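PDB 2EJ5: enoyl-CoA hydratase subunit II from Geobacillus kaustophilus, which probably catalyses the reversible hydration of enoyl-CoA thioesters, as an enoyl-CoA hydratase of the crotonase family linked to phenylacetic acid breakdown. Local coordinates for residues T217-D220 with R221-R225; E228-R231 with I232-L235. All coordinates share one frame; numbering follows the deposited sequence.

How the interactions relate
Both interactions lie on helix 219-235, in series, with centres about 16 Å apart. Interaction 1 (217-225) is the start of that helix, with the N-cap residue Thr-218. Interaction 2 (228-235) is its last part. Each is partly buried, and each has one side against helix 201-216 and another against the second subunit. Interaction 1 meets that subunit with the Phe-219 ring and backbone N, Leu-223 and others, while interaction 2 meets it through the amide of Gln-230 and the methyl of Ala-233, among others. The outer sides also differ. In interaction 1 threonine hydroxyls touch the aliphatic part of an arginine; in interaction 2 an arginine is paired with a glutamate and flanked by aliphatic side chains.

Interaction 1. Residues T217-D220 with R221-R225; sequences TTFD and RYLER
The ring of Phe-219 has Leu-223 over one face, with CG of Leu-223 above the plane and offset toward the rim. The methyl does the closest touching: CD1 of Leu-223 lies 3.6 Å from CE2 of Phe-219. CG of Phe-219 is anti to the backbone N (chi1 -174°), which turns the ring toward the leucine one helical turn on. In the second subunit, His-91 stacks with this ring and Tyr-144 meets it edge-to-face. The Tyr-222 ring has CG2 of Thr-217 near its plane, at an edge. The same CG2 of Thr-217 is 3.7 Å from CB of Tyr-222. The tyrosine also packs on Leu-210 of helix 201-216, so the two helices close against each other here. The guanidinium of Arg-221 has OG1 of Thr-217 at its edge, near its plane, and NH1 of Arg-225 above one face. OG1 of Thr-217 is 3.4 Å from CB of Arg-221, and the two side chains cross at about a right angle. OG1 of Thr-218 touches the same side chain, 3.7 Å from CG of Arg-221.

Thr-218 is the N-cap of helix 219-235. O of Thr-218 accepts a hydrogen bond from N of Tyr-222 at 2.8 Å. The next bond, from N of Leu-223 to O of Phe-219, is 3.1 Å long. The backbone N of Phe-219 is bonded to Glu-216 of the second subunit. Supply of an acceptor by another chain at this first turn ties the helix start to the trimer interface. Phe-219 and Leu-223 face that subunit, and Tyr-222 is shared between it and helix 201-216. This helix start therefore probably depends on the assembly for part of its burial.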
# COMPACT_ATOMS: atom_id res chain seq x y z
N THR A 217 -12.64 -0.72 -7.54
CA THR A 217 -13.17 0.12 -8.63
C THR A 217 -12.20 1.25 -9.06
O THR A 217 -11.19 1.48 -8.43
CB THR A 217 -14.64 0.65 -8.30
OG1 THR A 217 -15.41 0.79 -9.51
CG2 THR A 217 -14.61 1.97 -7.53
N THR A 218 -12.51 1.94 -10.15
CA THR A 218 -11.69 3.06 -10.61
C THR A 218 -12.08 4.37 -9.88
O THR A 218 -13.16 4.47 -9.32
CB THR A 218 -11.90 3.33 -12.09
OG1 THR A 218 -13.28 3.62 -12.32
CG2 THR A 218 -11.46 2.11 -12.96
N PHE A 219 -11.21 5.37 -9.93
CA PHE A 219 -11.49 6.65 -9.27
C PHE A 219 -12.87 7.25 -9.62
O PHE A 219 -13.63 7.64 -8.73
CB PHE A 219 -10.42 7.69 -9.61
CG PHE A 219 -10.58 8.97 -8.86
CD1 PHE A 219 -10.39 9.00 -7.48
CD2 PHE A 219 -10.92 10.13 -9.51
CE1 PHE A 219 -10.54 10.16 -6.78
CE2 PHE A 219 -11.07 11.31 -8.83
CZ PHE A 219 -10.88 11.33 -7.45
N ASP A 220 -13.17 7.34 -10.93
CA ASP A 220 -14.42 7.91 -11.39
C ASP A 220 -15.64 7.17 -10.82
O ASP A 220 -16.58 7.81 -10.33
CB ASP A 220 -14.48 7.93 -12.91
CG ASP A 220 -13.61 9.03 -13.50
OD1 ASP A 220 -13.34 10.02 -12.79
OD2 ASP A 220 -13.21 8.90 -14.69
N ARG A 221 -15.60 5.85 -10.84
CA ARG A 221 -16.74 5.10 -10.35
C ARG A 221 -16.79 5.20 -8.83
O ARG A 221 -17.87 5.32 -8.27
CB ARG A 221 -16.65 3.64 -10.78
CG ARG A 221 -17.02 3.45 -12.26
CD ARG A 221 -16.68 2.03 -12.73
NE ARG A 221 -17.63 1.03 -12.22
CZ ARG A 221 -18.86 0.82 -12.70
NH1 ARG A 221 -19.34 1.53 -13.71
NH2 ARG A 221 -19.62 -0.11 -12.15
N TYR A 222 -15.61 5.19 -8.20
CA TYR A 222 -15.52 5.35 -6.75
C TYR A 222 -16.32 6.58 -6.24
O TYR A 222 -17.07 6.48 -5.27
CB TYR A 222 -14.07 5.45 -6.26
CG TYR A 222 -14.09 5.61 -4.78
CD1 TYR A 222 -14.26 4.49 -3.96
CD2 TYR A 222 -14.02 6.88 -4.19
CE1 TYR A 222 -14.35 4.62 -2.57
CE2 TYR A 222 -14.12 7.02 -2.80
CZ TYR A 222 -14.29 5.90 -2.02
OH TYR A 222 -14.41 6.01 -0.68
N LEU A 223 -16.12 7.72 -6.86
CA LEU A 223 -16.84 8.94 -6.45
C LEU A 223 -18.38 8.77 -6.54
O LEU A 223 -19.10 9.37 -5.75
CB LEU A 223 -16.44 10.16 -7.30
CG LEU A 223 -14.95 10.55 -7.27
CD1 LEU A 223 -14.59 11.81 -8.09
CD2 LEU A 223 -14.58 10.77 -5.81
N GLU A 224 -18.87 8.02 -7.52
CA GLU A 224 -20.32 7.78 -7.62
C GLU A 224 -20.78 6.89 -6.45
O GLU A 224 -21.81 7.18 -5.83
CB GLU A 224 -20.74 7.18 -8.98
CG GLU A 224 -20.68 8.14 -10.18
CD GLU A 224 -21.77 9.21 -10.19
OE1 GLU A 224 -22.67 9.22 -9.31
OE2 GLU A 224 -21.72 10.08 -11.11
N ARG A 225 -20.00 5.85 -6.11
CA ARG A 225 -20.29 5.01 -4.94
C ARG A 225 -20.27 5.84 -3.64
O ARG A 225 -21.12 5.68 -2.74
CB ARG A 225 -19.28 3.85 -4.83
CG ARG A 225 -19.20 2.89 -6.07
CD ARG A 225 -20.52 2.03 -6.33
NE ARG A 225 -21.57 2.80 -7.01
CZ ARG A 225 -21.59 3.10 -8.32
NH1 ARG A 225 -20.59 2.74 -9.13
NH2 ARG A 225 -22.60 3.81 -8.81

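Interaction 2. Residues E228-R231 with I232-L235; sequences ECQR and IAGL
The last turns of helix 219-235, in the C-terminal helical region of this crotonase-family subunit, carry an i to i+3 salt bridge, Glu-228 to Arg-231, with Ile-232 and Leu-235 packed beside it. Across the contact, OE2 of Glu-228 is 3.6 Å from CD1 of Ile-232. NH1 of Arg-231 comes to 3.5 Å from CD1 of Leu-235. The guanidinium meets both aliphatic chains obliquely.

Arg-231 grips the carboxylate side-on, with NE and NH2 both reaching OE2 of Glu-228. The bond from NH2 of Arg-231 to OE2 of Glu-228 is 2.7 Å and uses the syn lone pair of that oxygen. The NE bond to the same oxygen also comes from the syn side, but 22° out of the carboxylate plane. A weak bond joins NE to OE1 as well. The glutamate chain bends at chi2 (45°), and this brings its carboxylate forward along the helix to Arg-231. An alanine in place of Arg-231 would probably leave the Glu-228 carboxylate without its charged mate and free to turn, and CD1 of Leu-235 without its neighbour.

Three backbone bonds connect the turns. N of Ile-232 binds O of Glu-228, and N of Ala-233 binds O of Cys-229. In the third, N of Gly-234 lies 2.9 Å from O of Gln-230.

The buried residues face helix 201-216 and the second subunit. Cys-229 and Ala-233 pack on Leu-206 of helix 201-216. Gln-230 sends NE2 to Asp-139 and the carbonyl of Val-137, both of the second subunit, so its amide is held by that chain. On the near side of this amide, OE1 of Gln-230 touches CB of Ala-233 at 3.6 Å.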
# COMPACT_ATOMS: atom_id res chain seq x y z
N GLU A 228 -23.43 8.06 -3.20
CA GLU A 228 -24.55 7.22 -2.73
C GLU A 228 -24.46 6.87 -1.23
O GLU A 228 -25.47 6.93 -0.52
CB GLU A 228 -24.67 5.96 -3.59
CG GLU A 228 -25.92 5.08 -3.28
CD GLU A 228 -27.25 5.88 -3.12
OE1 GLU A 228 -27.51 6.84 -3.91
OE2 GLU A 228 -28.02 5.54 -2.19
N CYS A 229 -23.27 6.50 -0.75
CA CYS A 229 -23.09 6.19 0.69
C CYS A 229 -23.40 7.36 1.60
O CYS A 229 -23.96 7.17 2.68
CB CYS A 229 -21.69 5.68 0.97
SG CYS A 229 -21.50 4.05 0.29
N GLN A 230 -23.05 8.56 1.15
CA GLN A 230 -23.20 9.77 1.94
C GLN A 230 -24.66 10.22 1.94
O GLN A 230 -25.06 10.81 2.91
CB GLN A 230 -22.33 10.91 1.41
CG GLN A 230 -22.11 12.04 2.42
CD GLN A 230 -21.21 11.61 3.56
OE1 GLN A 230 -21.53 10.67 4.35
NE2 GLN A 230 -20.05 12.25 3.64
N ARG A 231 -25.40 9.99 0.84
CA ARG A 231 -26.87 10.26 0.83
C ARG A 231 -27.50 9.43 1.92
O ARG A 231 -28.24 9.97 2.75
CB ARG A 231 -27.50 9.98 -0.55
CG ARG A 231 -29.00 10.25 -0.65
CD ARG A 231 -29.63 9.60 -1.87
NE ARG A 231 -29.64 8.14 -1.77
CZ ARG A 231 -30.55 7.41 -1.14
NH1 ARG A 231 -31.59 7.99 -0.53
NH2 ARG A 231 -30.43 6.08 -1.11
N ILE A 232 -27.13 8.15 1.98
CA ILE A 232 -27.57 7.25 3.07
C ILE A 232 -27.14 7.71 4.48
O ILE A 232 -27.99 7.81 5.38
CB ILE A 232 -27.16 5.74 2.85
CG1 ILE A 232 -27.69 5.21 1.50
CG2 ILE A 232 -27.63 4.86 4.04
CD1 ILE A 232 -26.86 4.06 0.87
N ALA A 233 -25.85 8.01 4.69
CA ALA A 233 -25.44 8.39 6.05
C ALA A 233 -26.18 9.65 6.46
O ALA A 233 -26.54 9.81 7.63
CB ALA A 233 -23.89 8.58 6.15
N GLY A 234 -26.45 10.51 5.48
CA GLY A 234 -27.04 11.80 5.72
C GLY A 234 -28.49 11.75 6.18
O GLY A 234 -28.96 12.69 6.78
N LEU A 235 -29.17 10.63 5.92
CA LEU A 235 -30.58 10.47 6.21
C LEU A 235 -30.76 9.87 7.59
O LEU A 235 -31.86 9.87 8.13
CB LEU A 235 -31.23 9.55 5.17
CG LEU A 235 -31.57 10.19 3.82
CD1 LEU A 235 -31.89 9.09 2.81
CD2 LEU A 235 -32.77 11.16 3.99